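Local coordinates for protein probable hydrolase (Pseudomonas aeruginosa, PDB 3OM8) that probably hydrolyses ester or lactone bonds as an alpha/beta-hydrolase, possibly acting as a 3-oxoadipate enol-lactonase, at residues Leu6-Leu9 and Ala15-Ala18; Asp60-Gly65 and Ala77-Asp82. One frame throughout, in Å; residues are numbered along the deposited sequence.

Overall arrangement
Two neighbouring contacts on the same side of the chain's centre in this alpha/beta-hydrolase, their own centres about 10 Å apart, illustrate how an edge hairpin, a loop and a helix are tied together. Contact 1 pairs the two N-terminal strands; contact 2 joins the loop after strand 55-59 to helix 76-90. They touch directly: Ala18 O lies 3.0 Å from Asp60 N, a probable hydrogen bond, and Leu17 CD1 packs 3.5 Å from Asp82 CB. Contact 1 sits farther out, about 17 Å from the chain centre against about 10 Å for the centre of contact 2. Leu79 of contact 2 comes near the probable nucleophile elbow around Ser101 without touching it.

Contact 1 (Leu6-Leu9 and Ala15-Ala18); sequences LSFL and ASLA
Leu9 and Leu17 face each other as a hydrogen-bonded antiparallel pair, and the tight part of this contact is their paired backbone. Leu9 N donates to Leu17 O over 2.8 Å at a nearly straight 166°, and Leu17 N returns the bond to Leu9 O at the same length. Three CA-H...O contacts run beside these bonds; the one from Phe8 CA to Leu17 O measures 3.3 Å. Both leucine side chains leave the same face of the sheet, but the first torsions separate their branches: Leu9 sets CG anti to the backbone N (chi1 173°), whereas the buried Leu17 sets it anti to the carbonyl carbon. Their CB atoms remain 4.5 Å apart, and the Leu9 side chain packs further on Leu86 and Ala89 of helix 76-90.

The other face carries Phe8 and Ala18, the neighbouring non-hydrogen-bonded pair. The Phe8 ring leans across to the partner strand, bringing CE1 within 3.6 Å of Ala18 CB in an oblique approach. Its CB also passes 3.7 Å from Ser16 OG. Ala18 is buried, with Ala66 also against it, while Phe8 is exposed in the assembly and marks the solvent side of the contact. Farther along, the partly exposed Leu6 brings CD1 to the same methyl at a more relaxed 4.1 Å. The inner strand has another neighbour as well: Ser16 N and Ala18 N donate to the hydroxyls of Ser68 and Ser67.

With their N-to-C directions 147° apart, the short strands form an antiparallel beta hairpin, whose first strand, 7-10, is an outermost strand of the mixed sheet within this chain, the N-terminal edge of the alpha/beta-hydrolase fold.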
loop_
_atom_site.group_PDB
_atom_site.type_symbol
_atom_site.label_atom_id
_atom_site.label_comp_id
_atom_site.label_asym_id
_atom_site.label_seq_id
_atom_site.Cartn_x
_atom_site.Cartn_y
_atom_site.Cartn_z
ATOM N N LEU B 6 -17.854 30.448 -13.986
ATOM C CA LEU B 6 -16.406 30.587 -13.864
ATOM C C LEU B 6 -15.964 31.980 -13.449
ATOM O O LEU B 6 -16.651 32.970 -13.697
ATOM C CB LEU B 6 -15.712 30.207 -15.182
ATOM C CG LEU B 6 -15.741 28.744 -15.645
ATOM C CD1 LEU B 6 -15.075 28.612 -16.999
ATOM C CD2 LEU B 6 -15.085 27.791 -14.629
ATOM N N SER B 7 -14.814 32.037 -12.792
ATOM C CA SER B 7 -14.099 33.285 -12.595
ATOM C C SER B 7 -12.770 33.159 -13.317
ATOM O O SER B 7 -12.343 32.055 -13.649
ATOM C CB SER B 7 -13.881 33.567 -11.113
ATOM O OG SER B 7 -15.095 33.970 -10.508
ATOM N N PHE B 8 -12.119 34.286 -13.569
ATOM C CA PHE B 8 -10.856 34.280 -14.293
ATOM C C PHE B 8 -9.814 35.093 -13.541
ATOM O O PHE B 8 -10.088 36.195 -13.066
ATOM C CB PHE B 8 -11.053 34.802 -15.725
ATOM C CG PHE B 8 -11.951 33.934 -16.552
ATOM C CD1 PHE B 8 -11.443 32.835 -17.220
ATOM C CD2 PHE B 8 -13.310 34.192 -16.629
ATOM C CE1 PHE B 8 -12.270 32.022 -17.969
ATOM C CE2 PHE B 8 -14.147 33.381 -17.376
ATOM C CZ PHE B 8 -13.628 32.292 -18.043
ATOM N N LEU B 9 -8.625 34.524 -13.407
ATOM C CA LEU B 9 -7.518 35.220 -12.777
ATOM C C LEU B 9 -6.499 35.621 -13.841
ATOM O O LEU B 9 -6.073 34.787 -14.646
ATOM C CB LEU B 9 -6.843 34.313 -11.747
ATOM C CG LEU B 9 -5.565 34.873 -11.127
ATOM C CD1 LEU B 9 -5.892 36.033 -10.200
ATOM C CD2 LEU B 9 -4.815 33.781 -10.383
ATOM N N ALA B 15 -1.309 35.513 -18.477
ATOM C CA ALA B 15 -2.234 34.470 -18.906
ATOM C C ALA B 15 -3.537 34.643 -18.138
ATOM O O ALA B 15 -3.612 35.458 -17.223
ATOM C CB ALA B 15 -1.644 33.104 -18.681
ATOM N N SER B 16 -4.569 33.901 -18.525
ATOM C CA SER B 16 -5.840 33.926 -17.814
ATOM C C SER B 16 -6.184 32.514 -17.343
ATOM O O SER B 16 -6.246 31.587 -18.152
ATOM C CB SER B 16 -6.946 34.471 -18.720
ATOM O OG SER B 16 -8.195 34.528 -18.050
ATOM N N LEU B 17 -6.384 32.351 -16.035
ATOM C CA LEU B 17 -6.741 31.047 -15.449
ATOM C C LEU B 17 -8.207 30.997 -15.038
ATOM O O LEU B 17 -8.682 31.855 -14.301
ATOM C CB LEU B 17 -5.871 30.737 -14.229
ATOM C CG LEU B 17 -4.374 30.589 -14.488
ATOM C CD1 LEU B 17 -3.653 30.272 -13.194
ATOM C CD2 LEU B 17 -4.122 29.516 -15.526
ATOM N N ALA B 18 -8.922 29.995 -15.530
ATOM C CA ALA B 18 -10.321 29.826 -15.183
ATOM C C ALA B 18 -10.421 29.032 -13.889
ATOM O O ALA B 18 -9.728 28.034 -13.716
ATOM C CB ALA B 18 -11.044 29.106 -16.290
#

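Contact 2 (Asp60-Gly65 and Ala77-Asp82); sequences DARGHG and ARLGED
A salt-bridge network ties the loop after strand 55-59 to helix 76-90 within the alpha/beta-hydrolase fold. Arg62, in the type II beta turn from Ala61 to His64, grips Asp82 side-on: NE donates to OD2 and NH1 to OD1, both over 2.9 Å. Each carboxylate oxygen presents its syn lone pair, and the two flat groups are nearly coplanar, 19° apart. This paired grip fixes their mutual rotation.

Arg78, one helical turn before Asp82, directs both NE and NH1 to OD1, so that this oxygen accepts three hydrogen bonds. NH1 meets it nearly along the C-O axis, while NE comes from above the carboxylate plane. The Arg78 chain crosses Arg62 at about a right angle, with CG 3.6 Å above the centre of the Arg62 guanidinium. Close approach of the two cations is probably eased by the shared carboxylate, and by Asp13 and Glu85, which form further salt bridges with Arg62 and Arg78, respectively.

Against the aliphatic part of Arg62, Leu79 CD2 packs 4.0 Å from Arg62 CD; the same leucine also meets Leu102 and Val106 of helix 102-113. Within the turn, His64 ND1 donates to Arg62 O from above the carbonyl plane. A water accepts from Arg62 N at 2.9 Å and donates to Asp82 OD2 at 2.6 Å.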
loop_
_atom_site.group_PDB
_atom_site.type_symbol
_atom_site.label_atom_id
_atom_site.label_comp_id
_atom_site.label_asym_id
_atom_site.label_seq_id
_atom_site.Cartn_x
_atom_site.Cartn_y
_atom_site.Cartn_z
ATOM N N ASP B 60 -8.743 25.246 -14.081
ATOM C CA ASP B 60 -8.134 24.644 -15.261
ATOM C C ASP B 60 -6.693 25.121 -15.336
ATOM O O ASP B 60 -6.423 26.320 -15.333
ATOM C CB ASP B 60 -8.908 25.014 -16.526
ATOM C CG ASP B 60 -10.214 24.258 -16.640
ATOM O OD1 ASP B 60 -10.323 23.218 -15.962
ATOM O OD2 ASP B 60 -11.125 24.686 -17.392
ATOM N N ALA B 61 -5.759 24.181 -15.365
ATOM C CA ALA B 61 -4.357 24.550 -15.388
ATOM C C ALA B 61 -4.006 25.418 -16.615
ATOM O O ALA B 61 -4.716 25.425 -17.622
ATOM C CB ALA B 61 -3.498 23.314 -15.353
ATOM N N ARG B 62 -2.911 26.157 -16.498
ATOM C CA ARG B 62 -2.314 26.868 -17.613
ATOM C C ARG B 62 -2.328 25.956 -18.843
ATOM O O ARG B 62 -1.923 24.800 -18.773
ATOM C CB ARG B 62 -0.888 27.268 -17.210
ATOM C CG ARG B 62 0.008 27.802 -18.290
ATOM C CD ARG B 62 1.340 28.220 -17.668
ATOM N NE ARG B 62 1.152 29.275 -16.672
ATOM C CZ ARG B 62 1.416 30.566 -16.887
ATOM N NH1 ARG B 62 1.207 31.461 -15.928
ATOM N NH2 ARG B 62 1.893 30.969 -18.068
ATOM N N GLY B 63 -2.835 26.464 -19.959
ATOM C CA GLY B 63 -2.819 25.718 -21.205
ATOM C C GLY B 63 -3.983 24.762 -21.406
ATOM O O GLY B 63 -4.074 24.111 -22.451
ATOM N N HIS B 64 -4.883 24.691 -20.424
ATOM C CA HIS B 64 -5.955 23.689 -20.423
ATOM C C HIS B 64 -7.371 24.260 -20.340
ATOM O O HIS B 64 -7.596 25.361 -19.815
ATOM C CB HIS B 64 -5.783 22.730 -19.238
ATOM C CG HIS B 64 -4.650 21.767 -19.388
ATOM N ND1 HIS B 64 -3.353 22.084 -19.047
ATOM C CD2 HIS B 64 -4.623 20.483 -19.815
ATOM C CE1 HIS B 64 -2.574 21.041 -19.268
ATOM N NE2 HIS B 64 -3.321 20.054 -19.730
ATOM N N GLY B 65 -8.322 23.471 -20.836
ATOM C CA GLY B 65 -9.736 23.766 -20.706
ATOM C C GLY B 65 -10.147 25.210 -20.931
ATOM O O GLY B 65 -10.051 25.729 -22.040
ATOM N N ALA B 77 7.841 25.558 -11.669
ATOM C CA ALA B 77 7.735 26.697 -10.766
ATOM C C ALA B 77 6.592 27.620 -11.168
ATOM O O ALA B 77 5.880 28.150 -10.315
ATOM C CB ALA B 77 9.056 27.462 -10.733
ATOM N N ARG B 78 6.435 27.821 -12.475
ATOM C CA ARG B 78 5.369 28.664 -13.005
ATOM C C ARG B 78 3.995 28.047 -12.753
ATOM O O ARG B 78 3.047 28.759 -12.436
ATOM C CB ARG B 78 5.569 28.903 -14.505
ATOM C CG ARG B 78 4.534 29.825 -15.139
ATOM C CD ARG B 78 4.536 31.219 -14.503
ATOM N NE ARG B 78 3.325 31.444 -13.722
ATOM C CZ ARG B 78 3.028 32.573 -13.087
ATOM N NH1 ARG B 78 1.895 32.661 -12.402
ATOM N NH2 ARG B 78 3.853 33.610 -13.131
ATOM N N LEU B 79 3.884 26.730 -12.906
ATOM C CA LEU B 79 2.624 26.037 -12.626
ATOM C C LEU B 79 2.257 26.112 -11.131
ATOM O O LEU B 79 1.084 26.133 -10.763
ATOM C CB LEU B 79 2.701 24.578 -13.076
ATOM C CG LEU B 79 2.990 24.314 -14.552
ATOM C CD1 LEU B 79 3.009 22.812 -14.824
ATOM C CD2 LEU B 79 1.961 25.009 -15.436
ATOM N N GLY B 80 3.269 26.147 -10.273
ATOM C CA GLY B 80 3.046 26.309 -8.850
ATOM C C GLY B 80 2.644 27.732 -8.515
ATOM O O GLY B 80 1.772 27.959 -7.677
ATOM N N GLU B 81 3.277 28.698 -9.176
ATOM C CA GLU B 81 2.965 30.102 -8.944
ATOM C C GLU B 81 1.516 30.423 -9.311
ATOM O O GLU B 81 0.878 31.272 -8.683
ATOM C CB GLU B 81 3.933 31.004 -9.711
ATOM C CG GLU B 81 5.309 31.094 -9.077
ATOM C CD GLU B 81 5.293 31.855 -7.758
ATOM O OE1 GLU B 81 4.462 32.783 -7.606
ATOM O OE2 GLU B 81 6.119 31.530 -6.875
ATOM N N ASP B 82 1.001 29.738 -10.328
ATOM C CA ASP B 82 -0.400 29.883 -10.704
ATOM C C ASP B 82 -1.316 29.616 -9.499
ATOM O O ASP B 82 -2.254 30.371 -9.229
ATOM C CB ASP B 82 -0.745 28.937 -11.859
ATOM C CG ASP B 82 -0.145 29.383 -13.198
ATOM O OD1 ASP B 82 0.439 30.492 -13.287
ATOM O OD2 ASP B 82 -0.264 28.613 -14.173
HETATM O O HOH W 1 -1.693 26.480 -13.935
#